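Phosphosugar isomerase (Escherichia coli O6:H1, PDB 5UQI) probably interconverts arabinose-5-phosphate and ribulose-5-phosphate, as a sugar isomerase (SIS) domain protein of the GutQ/KpsF subfamily, and is captured here with arabinose-5-phosphate bound. Local coordinates at residues Phe13-Val24 / Ile141-Asn149; Val38-Ile49 / Val88-Ile97. One frame throughout, in Å; residues are numbered along the deposited sequence.

Contact 1. Residues Phe13-Val24 / Ile141-Asn149; sequences FMHNELKAVEEV and IPVKSEADN
Asn16 and Ala147 bring the N-terminal helix of this SIS-domain protein against the loop that follows the last strand of its parallel sheet. Here the fit is close: Asn16 CB packs on Ala147 CB at 3.8 Å, and a methyl is small enough to let the backbones approach. With CG beside its backbone N (chi1 -76°), Asn16 aims its amide at the loop, and ND2 donates to Ala147 O over 3.0 Å, the oxygen lying in the amide plane. The same carbonyl oxygen sits at the edge of the Phe13 ring, 3.4 Å from Phe13 CD1. Nearby, Glu17 OE1 is hydrogen-bonded to Thr159 OG1 of helix 156-175. At the far end Val24 CG2 rests 4.2 Å from Pro142 CD, two compact apolar groups suited to a site that Val160 also lines. A water donates to both Ala20 O and Pro142 O, linking the two backbones. Around Lys144, flanked by the exposed Lys19 and Glu23, the contact is looser and faces solvent. Lys144, long and flexible, bends at chi2 and lays its CE 3.9 Å from CB of the buried Ala20. Its NZ ends in a weak hydrogen bond to Asn16 O, 3.3 Å away, an oxygen already accepting from Ala20 N.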
# COMPACT_ATOMS: atom_id res chain seq x y z
N PHE A 13 20.44 10.32 -3.99
CA PHE A 13 19.36 9.34 -4.13
C PHE A 13 18.31 9.58 -3.05
O PHE A 13 17.11 9.42 -3.31
CB PHE A 13 19.93 7.93 -4.05
CG PHE A 13 20.79 7.54 -5.24
CD1 PHE A 13 20.27 7.54 -6.54
CD2 PHE A 13 22.11 7.17 -5.06
CE1 PHE A 13 21.08 7.18 -7.65
CE2 PHE A 13 22.91 6.77 -6.16
CZ PHE A 13 22.41 6.80 -7.45
N MET A 14 18.75 9.89 -1.83
CA MET A 14 17.82 10.22 -0.74
C MET A 14 16.94 11.39 -1.09
O MET A 14 15.74 11.38 -0.85
CB MET A 14 18.56 10.48 0.60
CG MET A 14 19.39 9.31 1.07
SD MET A 14 20.00 9.71 2.73
CE MET A 14 18.54 9.80 3.75
N HIS A 15 17.57 12.40 -1.71
CA HIS A 15 16.82 13.57 -2.09
C HIS A 15 15.76 13.27 -3.16
O HIS A 15 14.65 13.84 -3.07
CB HIS A 15 17.82 14.64 -2.59
CG HIS A 15 17.17 15.86 -3.13
ND1 HIS A 15 16.56 16.81 -2.33
CD2 HIS A 15 17.03 16.29 -4.41
CE1 HIS A 15 16.05 17.76 -3.10
NE2 HIS A 15 16.34 17.48 -4.36
N ASN A 16 16.08 12.37 -4.12
CA ASN A 16 15.09 11.98 -5.13
C ASN A 16 13.86 11.39 -4.41
O ASN A 16 12.71 11.66 -4.78
CB ASN A 16 15.66 10.94 -6.11
CG ASN A 16 16.59 11.57 -7.11
OD1 ASN A 16 16.68 12.80 -7.17
ND2 ASN A 16 17.27 10.75 -7.91
N GLU A 17 14.11 10.55 -3.40
CA GLU A 17 12.95 9.95 -2.67
C GLU A 17 12.16 10.97 -1.88
O GLU A 17 10.92 10.98 -1.87
CB GLU A 17 13.39 8.76 -1.75
CG GLU A 17 13.98 7.63 -2.55
CD GLU A 17 13.94 6.32 -1.81
OE1 GLU A 17 13.29 6.24 -0.74
OE2 GLU A 17 14.61 5.39 -2.31
N LEU A 18 12.89 11.91 -1.29
CA LEU A 18 12.27 13.00 -0.57
C LEU A 18 11.34 13.78 -1.52
O LEU A 18 10.22 14.09 -1.14
CB LEU A 18 13.37 13.91 -0.00
CG LEU A 18 12.93 15.14 0.85
CD1 LEU A 18 12.57 14.72 2.26
CD2 LEU A 18 14.03 16.19 0.91
N LYS A 19 11.81 14.07 -2.73
CA LYS A 19 10.99 14.83 -3.70
C LYS A 19 9.70 14.09 -4.05
O LYS A 19 8.64 14.70 -4.17
CB LYS A 19 11.77 15.15 -4.96
CG LYS A 19 12.79 16.26 -4.74
CD LYS A 19 13.48 16.56 -6.08
CE LYS A 19 12.57 17.32 -7.06
NZ LYS A 19 12.85 17.00 -8.50
N ALA A 20 9.83 12.78 -4.23
CA ALA A 20 8.65 11.96 -4.59
C ALA A 20 7.60 12.03 -3.48
O ALA A 20 6.40 12.09 -3.75
CB ALA A 20 9.13 10.53 -4.86
N VAL A 21 8.04 11.99 -2.23
CA VAL A 21 7.11 12.11 -1.09
C VAL A 21 6.43 13.49 -1.10
O VAL A 21 5.21 13.60 -0.99
CB VAL A 21 7.81 11.82 0.23
CG1 VAL A 21 6.89 12.08 1.43
CG2 VAL A 21 8.28 10.36 0.21
N GLU A 22 7.24 14.52 -1.34
CA GLU A 22 6.73 15.89 -1.37
C GLU A 22 5.66 16.05 -2.43
O GLU A 22 4.67 16.74 -2.15
CB GLU A 22 7.86 16.89 -1.70
CG GLU A 22 8.82 17.21 -0.59
CD GLU A 22 9.83 18.34 -0.97
OE1 GLU A 22 9.98 18.65 -2.16
OE2 GLU A 22 10.50 18.89 -0.06
N GLU A 23 5.85 15.44 -3.60
CA GLU A 23 4.94 15.51 -4.77
C GLU A 23 3.59 15.01 -4.29
O GLU A 23 2.56 15.60 -4.60
CB GLU A 23 5.40 14.64 -5.93
CG GLU A 23 6.77 14.95 -6.51
CD GLU A 23 6.82 16.19 -7.39
OE1 GLU A 23 5.75 16.62 -7.88
OE2 GLU A 23 7.95 16.70 -7.60
N VAL A 24 3.61 13.95 -3.48
CA VAL A 24 2.34 13.36 -3.00
C VAL A 24 1.67 14.21 -1.91
O VAL A 24 0.44 14.39 -1.96
CB VAL A 24 2.53 11.86 -2.53
CG1 VAL A 24 1.24 11.32 -1.92
CG2 VAL A 24 2.97 11.01 -3.73
N ILE A 141 -1.64 7.02 -6.41
CA ILE A 141 -0.47 7.52 -5.68
C ILE A 141 0.55 7.81 -6.78
O ILE A 141 1.31 6.91 -7.16
CB ILE A 141 0.06 6.48 -4.70
CG1 ILE A 141 -1.08 6.07 -3.72
CG2 ILE A 141 1.31 7.06 -3.98
CD1 ILE A 141 -0.74 5.01 -2.70
N PRO A 142 0.58 9.06 -7.27
CA PRO A 142 1.40 9.39 -8.43
C PRO A 142 2.90 9.34 -8.08
O PRO A 142 3.33 9.83 -7.01
CB PRO A 142 0.94 10.82 -8.78
CG PRO A 142 0.54 11.40 -7.47
CD PRO A 142 0.04 10.27 -6.60
N VAL A 143 3.66 8.67 -8.93
CA VAL A 143 5.11 8.60 -8.81
C VAL A 143 5.68 8.84 -10.20
O VAL A 143 5.50 8.01 -11.10
CB VAL A 143 5.59 7.23 -8.25
CG1 VAL A 143 7.12 7.22 -8.12
CG2 VAL A 143 4.90 6.89 -6.91
N LYS A 144 6.35 9.97 -10.35
CA LYS A 144 6.94 10.47 -11.61
C LYS A 144 8.03 9.58 -12.20
O LYS A 144 8.02 9.28 -13.41
CB LYS A 144 7.51 11.90 -11.37
CG LYS A 144 7.89 12.27 -9.91
CD LYS A 144 9.28 11.79 -9.40
CE LYS A 144 9.76 12.51 -8.13
NZ LYS A 144 11.14 12.16 -7.62
N SER A 145 8.97 9.19 -11.35
CA SER A 145 10.20 8.49 -11.73
C SER A 145 10.67 7.69 -10.52
O SER A 145 10.22 7.92 -9.39
CB SER A 145 11.28 9.52 -12.07
OG SER A 145 12.37 8.88 -12.75
N GLU A 146 11.60 6.78 -10.76
CA GLU A 146 12.36 6.17 -9.64
C GLU A 146 13.63 6.96 -9.37
O GLU A 146 13.91 7.91 -10.09
CB GLU A 146 12.65 4.69 -9.90
CG GLU A 146 11.38 3.84 -10.06
CD GLU A 146 10.52 3.66 -8.80
OE1 GLU A 146 10.81 4.25 -7.70
OE2 GLU A 146 9.53 2.91 -8.94
N ALA A 147 14.36 6.59 -8.32
CA ALA A 147 15.52 7.39 -7.89
C ALA A 147 16.77 7.08 -8.70
O ALA A 147 17.70 7.88 -8.70
CB ALA A 147 15.77 7.20 -6.38
N ASP A 148 16.80 5.93 -9.38
CA ASP A 148 18.03 5.51 -10.08
C ASP A 148 18.10 6.20 -11.45
O ASP A 148 17.06 6.65 -11.96
CB ASP A 148 18.12 3.97 -10.22
CG ASP A 148 16.89 3.33 -10.90
OD1 ASP A 148 15.74 3.70 -10.56
OD2 ASP A 148 17.10 2.44 -11.80
N ASN A 149 19.28 6.28 -12.06
CA ASN A 149 19.39 6.98 -13.36
C ASN A 149 18.53 6.34 -14.45
O ASN A 149 17.91 7.05 -15.25
CB ASN A 149 20.85 7.14 -13.80
CG ASN A 149 21.59 8.18 -12.96
OD1 ASN A 149 21.26 8.44 -11.78
ND2 ASN A 149 22.62 8.79 -13.56
O HOH W 1 5.71 10.73 -6.14

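Contact 2. Residues Val38-Ile49 / Val88-Ile97; sequences VLQSCQGKVVFI and VAKDDVVILI
Val46-Ile49 and Val93-Ile97 are neighbouring parallel strands at the heart of the SIS domain's Rossmann-like alpha/beta sheet, their directions 22° apart. Val47 and Ile49 each donate and accept, trading hydrogen bonds with Val93, Ile95 and Ile97; Ile97 N reaches Ile49 O at 2.9 Å. Branched residues suit such strands, filling both faces. Ile95 illustrates this. Its CB lies 4.0 Å from Phe48 CD2, and its CG2 keeps to the same ring, near Phe48 CD2 and CE2. The other branch, with CG1 beside the backbone N (chi1 -63°), leans toward Val46 CG1. At its end Ile95 CD1 meets Val46 CG1 at 3.6 Å. Ile95 CD1 also touches Phe48 CE2 and Leu39 CD2. Through Leu39, helix 32-41 helps to cover this face, and just after the helix Cys42 SG packs on Val93 CG2. On the other face Ile49 CD1 touches Val94 CG1.

The entry to the strands is polar. Glycine suits position 44 because a side chain there would run into the Asp92 carboxylate and the Asp91 backbone. Asp92 joins two backbone stretches: OD1 takes Lys45 N, just before strand 46-50, at 2.8 Å, nearly straight at 171° but from above the carboxylate plane, while OD2 takes Ala89 N, where the 89-92 turn starts. These N-H groups, one on each oxygen, restrain the carboxylate and would probably favour its charged form. It ties loop to loop ahead of the strands, while backbone hydrogen bonds hold the pair and apolar side chains fill its two faces.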
# COMPACT_ATOMS: atom_id res chain seq x y z
N VAL A 38 -14.24 3.77 3.97
CA VAL A 38 -14.36 2.34 3.59
C VAL A 38 -13.62 1.51 4.63
O VAL A 38 -14.16 0.53 5.11
CB VAL A 38 -13.77 2.01 2.21
CG1 VAL A 38 -13.71 0.50 1.98
CG2 VAL A 38 -14.57 2.68 1.08
N LEU A 39 -12.39 1.92 4.95
CA LEU A 39 -11.64 1.18 5.99
C LEU A 39 -12.30 1.15 7.37
O LEU A 39 -12.29 0.13 8.06
CB LEU A 39 -10.16 1.56 6.05
CG LEU A 39 -9.45 1.30 4.70
CD1 LEU A 39 -8.05 1.96 4.73
CD2 LEU A 39 -9.27 -0.21 4.36
N GLN A 40 -12.95 2.27 7.73
CA GLN A 40 -13.65 2.32 9.02
C GLN A 40 -14.84 1.37 9.08
O GLN A 40 -15.24 0.95 10.17
CB GLN A 40 -14.13 3.75 9.25
CG GLN A 40 -13.00 4.67 9.71
CD GLN A 40 -13.47 6.08 10.00
OE1 GLN A 40 -14.27 6.63 9.27
NE2 GLN A 40 -12.92 6.68 11.04
N SER A 41 -15.41 1.09 7.91
CA SER A 41 -16.59 0.26 7.75
C SER A 41 -16.24 -1.21 7.79
O SER A 41 -17.13 -2.06 7.97
CB SER A 41 -17.34 0.61 6.45
OG SER A 41 -16.76 0.00 5.28
N CYS A 42 -14.94 -1.54 7.65
CA CYS A 42 -14.54 -2.95 7.54
C CYS A 42 -14.89 -3.71 8.80
O CYS A 42 -14.45 -3.32 9.88
CB CYS A 42 -13.05 -3.01 7.19
SG CYS A 42 -12.42 -4.69 7.05
N GLN A 43 -15.70 -4.74 8.67
CA GLN A 43 -16.05 -5.57 9.80
C GLN A 43 -15.16 -6.80 9.96
O GLN A 43 -15.27 -7.53 10.93
CB GLN A 43 -17.51 -6.03 9.61
CG GLN A 43 -18.48 -4.86 9.60
CD GLN A 43 -19.90 -5.34 9.54
OE1 GLN A 43 -20.36 -6.08 10.42
NE2 GLN A 43 -20.61 -4.96 8.50
N GLY A 44 -14.29 -7.03 8.96
CA GLY A 44 -13.37 -8.18 9.03
C GLY A 44 -11.95 -7.62 9.10
O GLY A 44 -11.70 -6.65 9.79
N LYS A 45 -11.03 -8.27 8.39
CA LYS A 45 -9.66 -7.81 8.35
C LYS A 45 -9.37 -7.07 7.05
O LYS A 45 -10.06 -7.28 6.05
CB LYS A 45 -8.75 -9.04 8.42
CG LYS A 45 -9.01 -9.77 9.77
CD LYS A 45 -7.85 -10.60 10.25
CE LYS A 45 -8.33 -11.65 11.22
NZ LYS A 45 -8.55 -11.06 12.56
N VAL A 46 -8.39 -6.17 7.09
CA VAL A 46 -7.87 -5.53 5.89
C VAL A 46 -6.76 -6.42 5.32
O VAL A 46 -5.76 -6.63 5.98
CB VAL A 46 -7.36 -4.08 6.16
CG1 VAL A 46 -6.76 -3.45 4.91
CG2 VAL A 46 -8.50 -3.23 6.77
N VAL A 47 -6.98 -6.95 4.13
CA VAL A 47 -6.01 -7.93 3.57
C VAL A 47 -5.24 -7.22 2.51
O VAL A 47 -5.81 -6.72 1.52
CB VAL A 47 -6.72 -9.14 2.99
CG1 VAL A 47 -5.70 -10.10 2.37
CG2 VAL A 47 -7.57 -9.82 4.04
N PHE A 48 -3.91 -7.13 2.70
CA PHE A 48 -3.06 -6.47 1.70
C PHE A 48 -2.48 -7.53 0.78
O PHE A 48 -2.01 -8.59 1.26
CB PHE A 48 -1.86 -5.76 2.39
CG PHE A 48 -2.21 -4.46 3.02
CD1 PHE A 48 -2.69 -4.42 4.34
CD2 PHE A 48 -1.98 -3.25 2.30
CE1 PHE A 48 -3.02 -3.17 4.94
CE2 PHE A 48 -2.30 -2.01 2.91
CZ PHE A 48 -2.75 -1.98 4.23
N ILE A 49 -2.47 -7.23 -0.53
CA ILE A 49 -1.93 -8.19 -1.50
C ILE A 49 -0.95 -7.43 -2.39
O ILE A 49 -1.23 -6.32 -2.90
CB ILE A 49 -3.09 -8.77 -2.41
CG1 ILE A 49 -4.08 -9.52 -1.54
CG2 ILE A 49 -2.47 -9.66 -3.50
CD1 ILE A 49 -5.23 -10.19 -2.35
N VAL A 88 -9.20 -15.10 2.60
CA VAL A 88 -10.04 -13.88 2.46
C VAL A 88 -11.49 -14.34 2.58
O VAL A 88 -11.92 -15.20 1.82
CB VAL A 88 -9.81 -13.21 1.08
CG1 VAL A 88 -10.73 -11.98 0.91
CG2 VAL A 88 -8.34 -12.83 0.92
N ALA A 89 -12.18 -13.81 3.57
CA ALA A 89 -13.59 -14.19 3.81
C ALA A 89 -14.53 -13.00 3.68
O ALA A 89 -14.10 -11.90 3.52
CB ALA A 89 -13.73 -14.84 5.17
N LYS A 90 -15.84 -13.25 3.75
CA LYS A 90 -16.82 -12.25 3.25
C LYS A 90 -16.68 -10.79 3.70
O LYS A 90 -16.83 -9.88 2.86
CB LYS A 90 -18.26 -12.75 3.50
CG LYS A 90 -18.62 -13.02 4.95
CD LYS A 90 -20.14 -13.10 5.16
CE LYS A 90 -20.65 -14.52 5.02
NZ LYS A 90 -22.06 -14.65 5.48
N ASP A 91 -16.41 -10.58 4.99
CA ASP A 91 -16.32 -9.22 5.58
C ASP A 91 -14.96 -8.53 5.37
O ASP A 91 -14.80 -7.35 5.74
CB ASP A 91 -16.55 -9.28 7.10
CG ASP A 91 -17.98 -9.73 7.48
OD1 ASP A 91 -18.93 -9.32 6.80
OD2 ASP A 91 -18.11 -10.49 8.46
N ASP A 92 -13.98 -9.26 4.81
CA ASP A 92 -12.65 -8.64 4.67
C ASP A 92 -12.62 -7.66 3.53
O ASP A 92 -13.39 -7.80 2.57
CB ASP A 92 -11.61 -9.72 4.39
CG ASP A 92 -11.43 -10.72 5.57
OD1 ASP A 92 -11.81 -10.44 6.74
OD2 ASP A 92 -11.01 -11.88 5.30
N VAL A 93 -11.80 -6.63 3.67
CA VAL A 93 -11.61 -5.63 2.62
C VAL A 93 -10.22 -5.85 2.09
O VAL A 93 -9.33 -6.03 2.93
CB VAL A 93 -11.79 -4.19 3.15
CG1 VAL A 93 -11.33 -3.11 2.16
CG2 VAL A 93 -13.25 -4.05 3.63
N VAL A 94 -10.03 -5.78 0.78
CA VAL A 94 -8.74 -6.14 0.13
C VAL A 94 -8.11 -4.88 -0.43
O VAL A 94 -8.77 -4.11 -1.18
CB VAL A 94 -8.95 -7.23 -0.96
CG1 VAL A 94 -7.63 -7.58 -1.62
CG2 VAL A 94 -9.59 -8.47 -0.39
N ILE A 95 -6.82 -4.65 -0.10
CA ILE A 95 -6.08 -3.58 -0.73
C ILE A 95 -5.03 -4.23 -1.59
O ILE A 95 -4.16 -4.96 -1.07
CB ILE A 95 -5.38 -2.64 0.31
CG1 ILE A 95 -6.45 -1.94 1.19
CG2 ILE A 95 -4.48 -1.66 -0.37
CD1 ILE A 95 -5.88 -1.05 2.31
N LEU A 96 -5.07 -4.00 -2.89
CA LEU A 96 -4.06 -4.57 -3.77
C LEU A 96 -3.09 -3.48 -4.18
O LEU A 96 -3.48 -2.40 -4.66
CB LEU A 96 -4.71 -5.12 -5.05
CG LEU A 96 -5.71 -6.24 -4.74
CD1 LEU A 96 -7.19 -5.75 -4.84
CD2 LEU A 96 -5.48 -7.47 -5.61
N ILE A 97 -1.78 -3.70 -3.99
CA ILE A 97 -0.75 -2.70 -4.24
C ILE A 97 0.06 -3.09 -5.43
O ILE A 97 0.62 -4.20 -5.49
CB ILE A 97 0.19 -2.52 -2.99
CG1 ILE A 97 -0.63 -2.09 -1.78
CG2 ILE A 97 1.28 -1.48 -3.36
CD1 ILE A 97 0.28 -1.82 -0.54
O HOH W 2 -16.67 -5.48 5.98
O HOH W 3 -15.84 -10.32 10.99

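Overall arrangement
From the N terminus the chain first runs through helix 3-25, whose residues 13-24 meet their partner only at loop 141-149, so contact 1 closes a long loop with 116 residues between its segments. Helix 32-41 follows and leads into strand 46-50; contact 2 closes when strand 93-97 returns beside it, after helix 52-67, strand 72-76 and helix 77-84. Contact 2 is therefore nested inside the loop of contact 1. The two lie on opposite sides of the chain's centre, their own centres about 28 Å apart. Contact 2 joins the central strand 93-97 to its neighbour 46-50; contact 1 ties the N-terminal helix to the loop between strand 137-140 and helix 156-175. Side chains of both contacts touch helix 156-175.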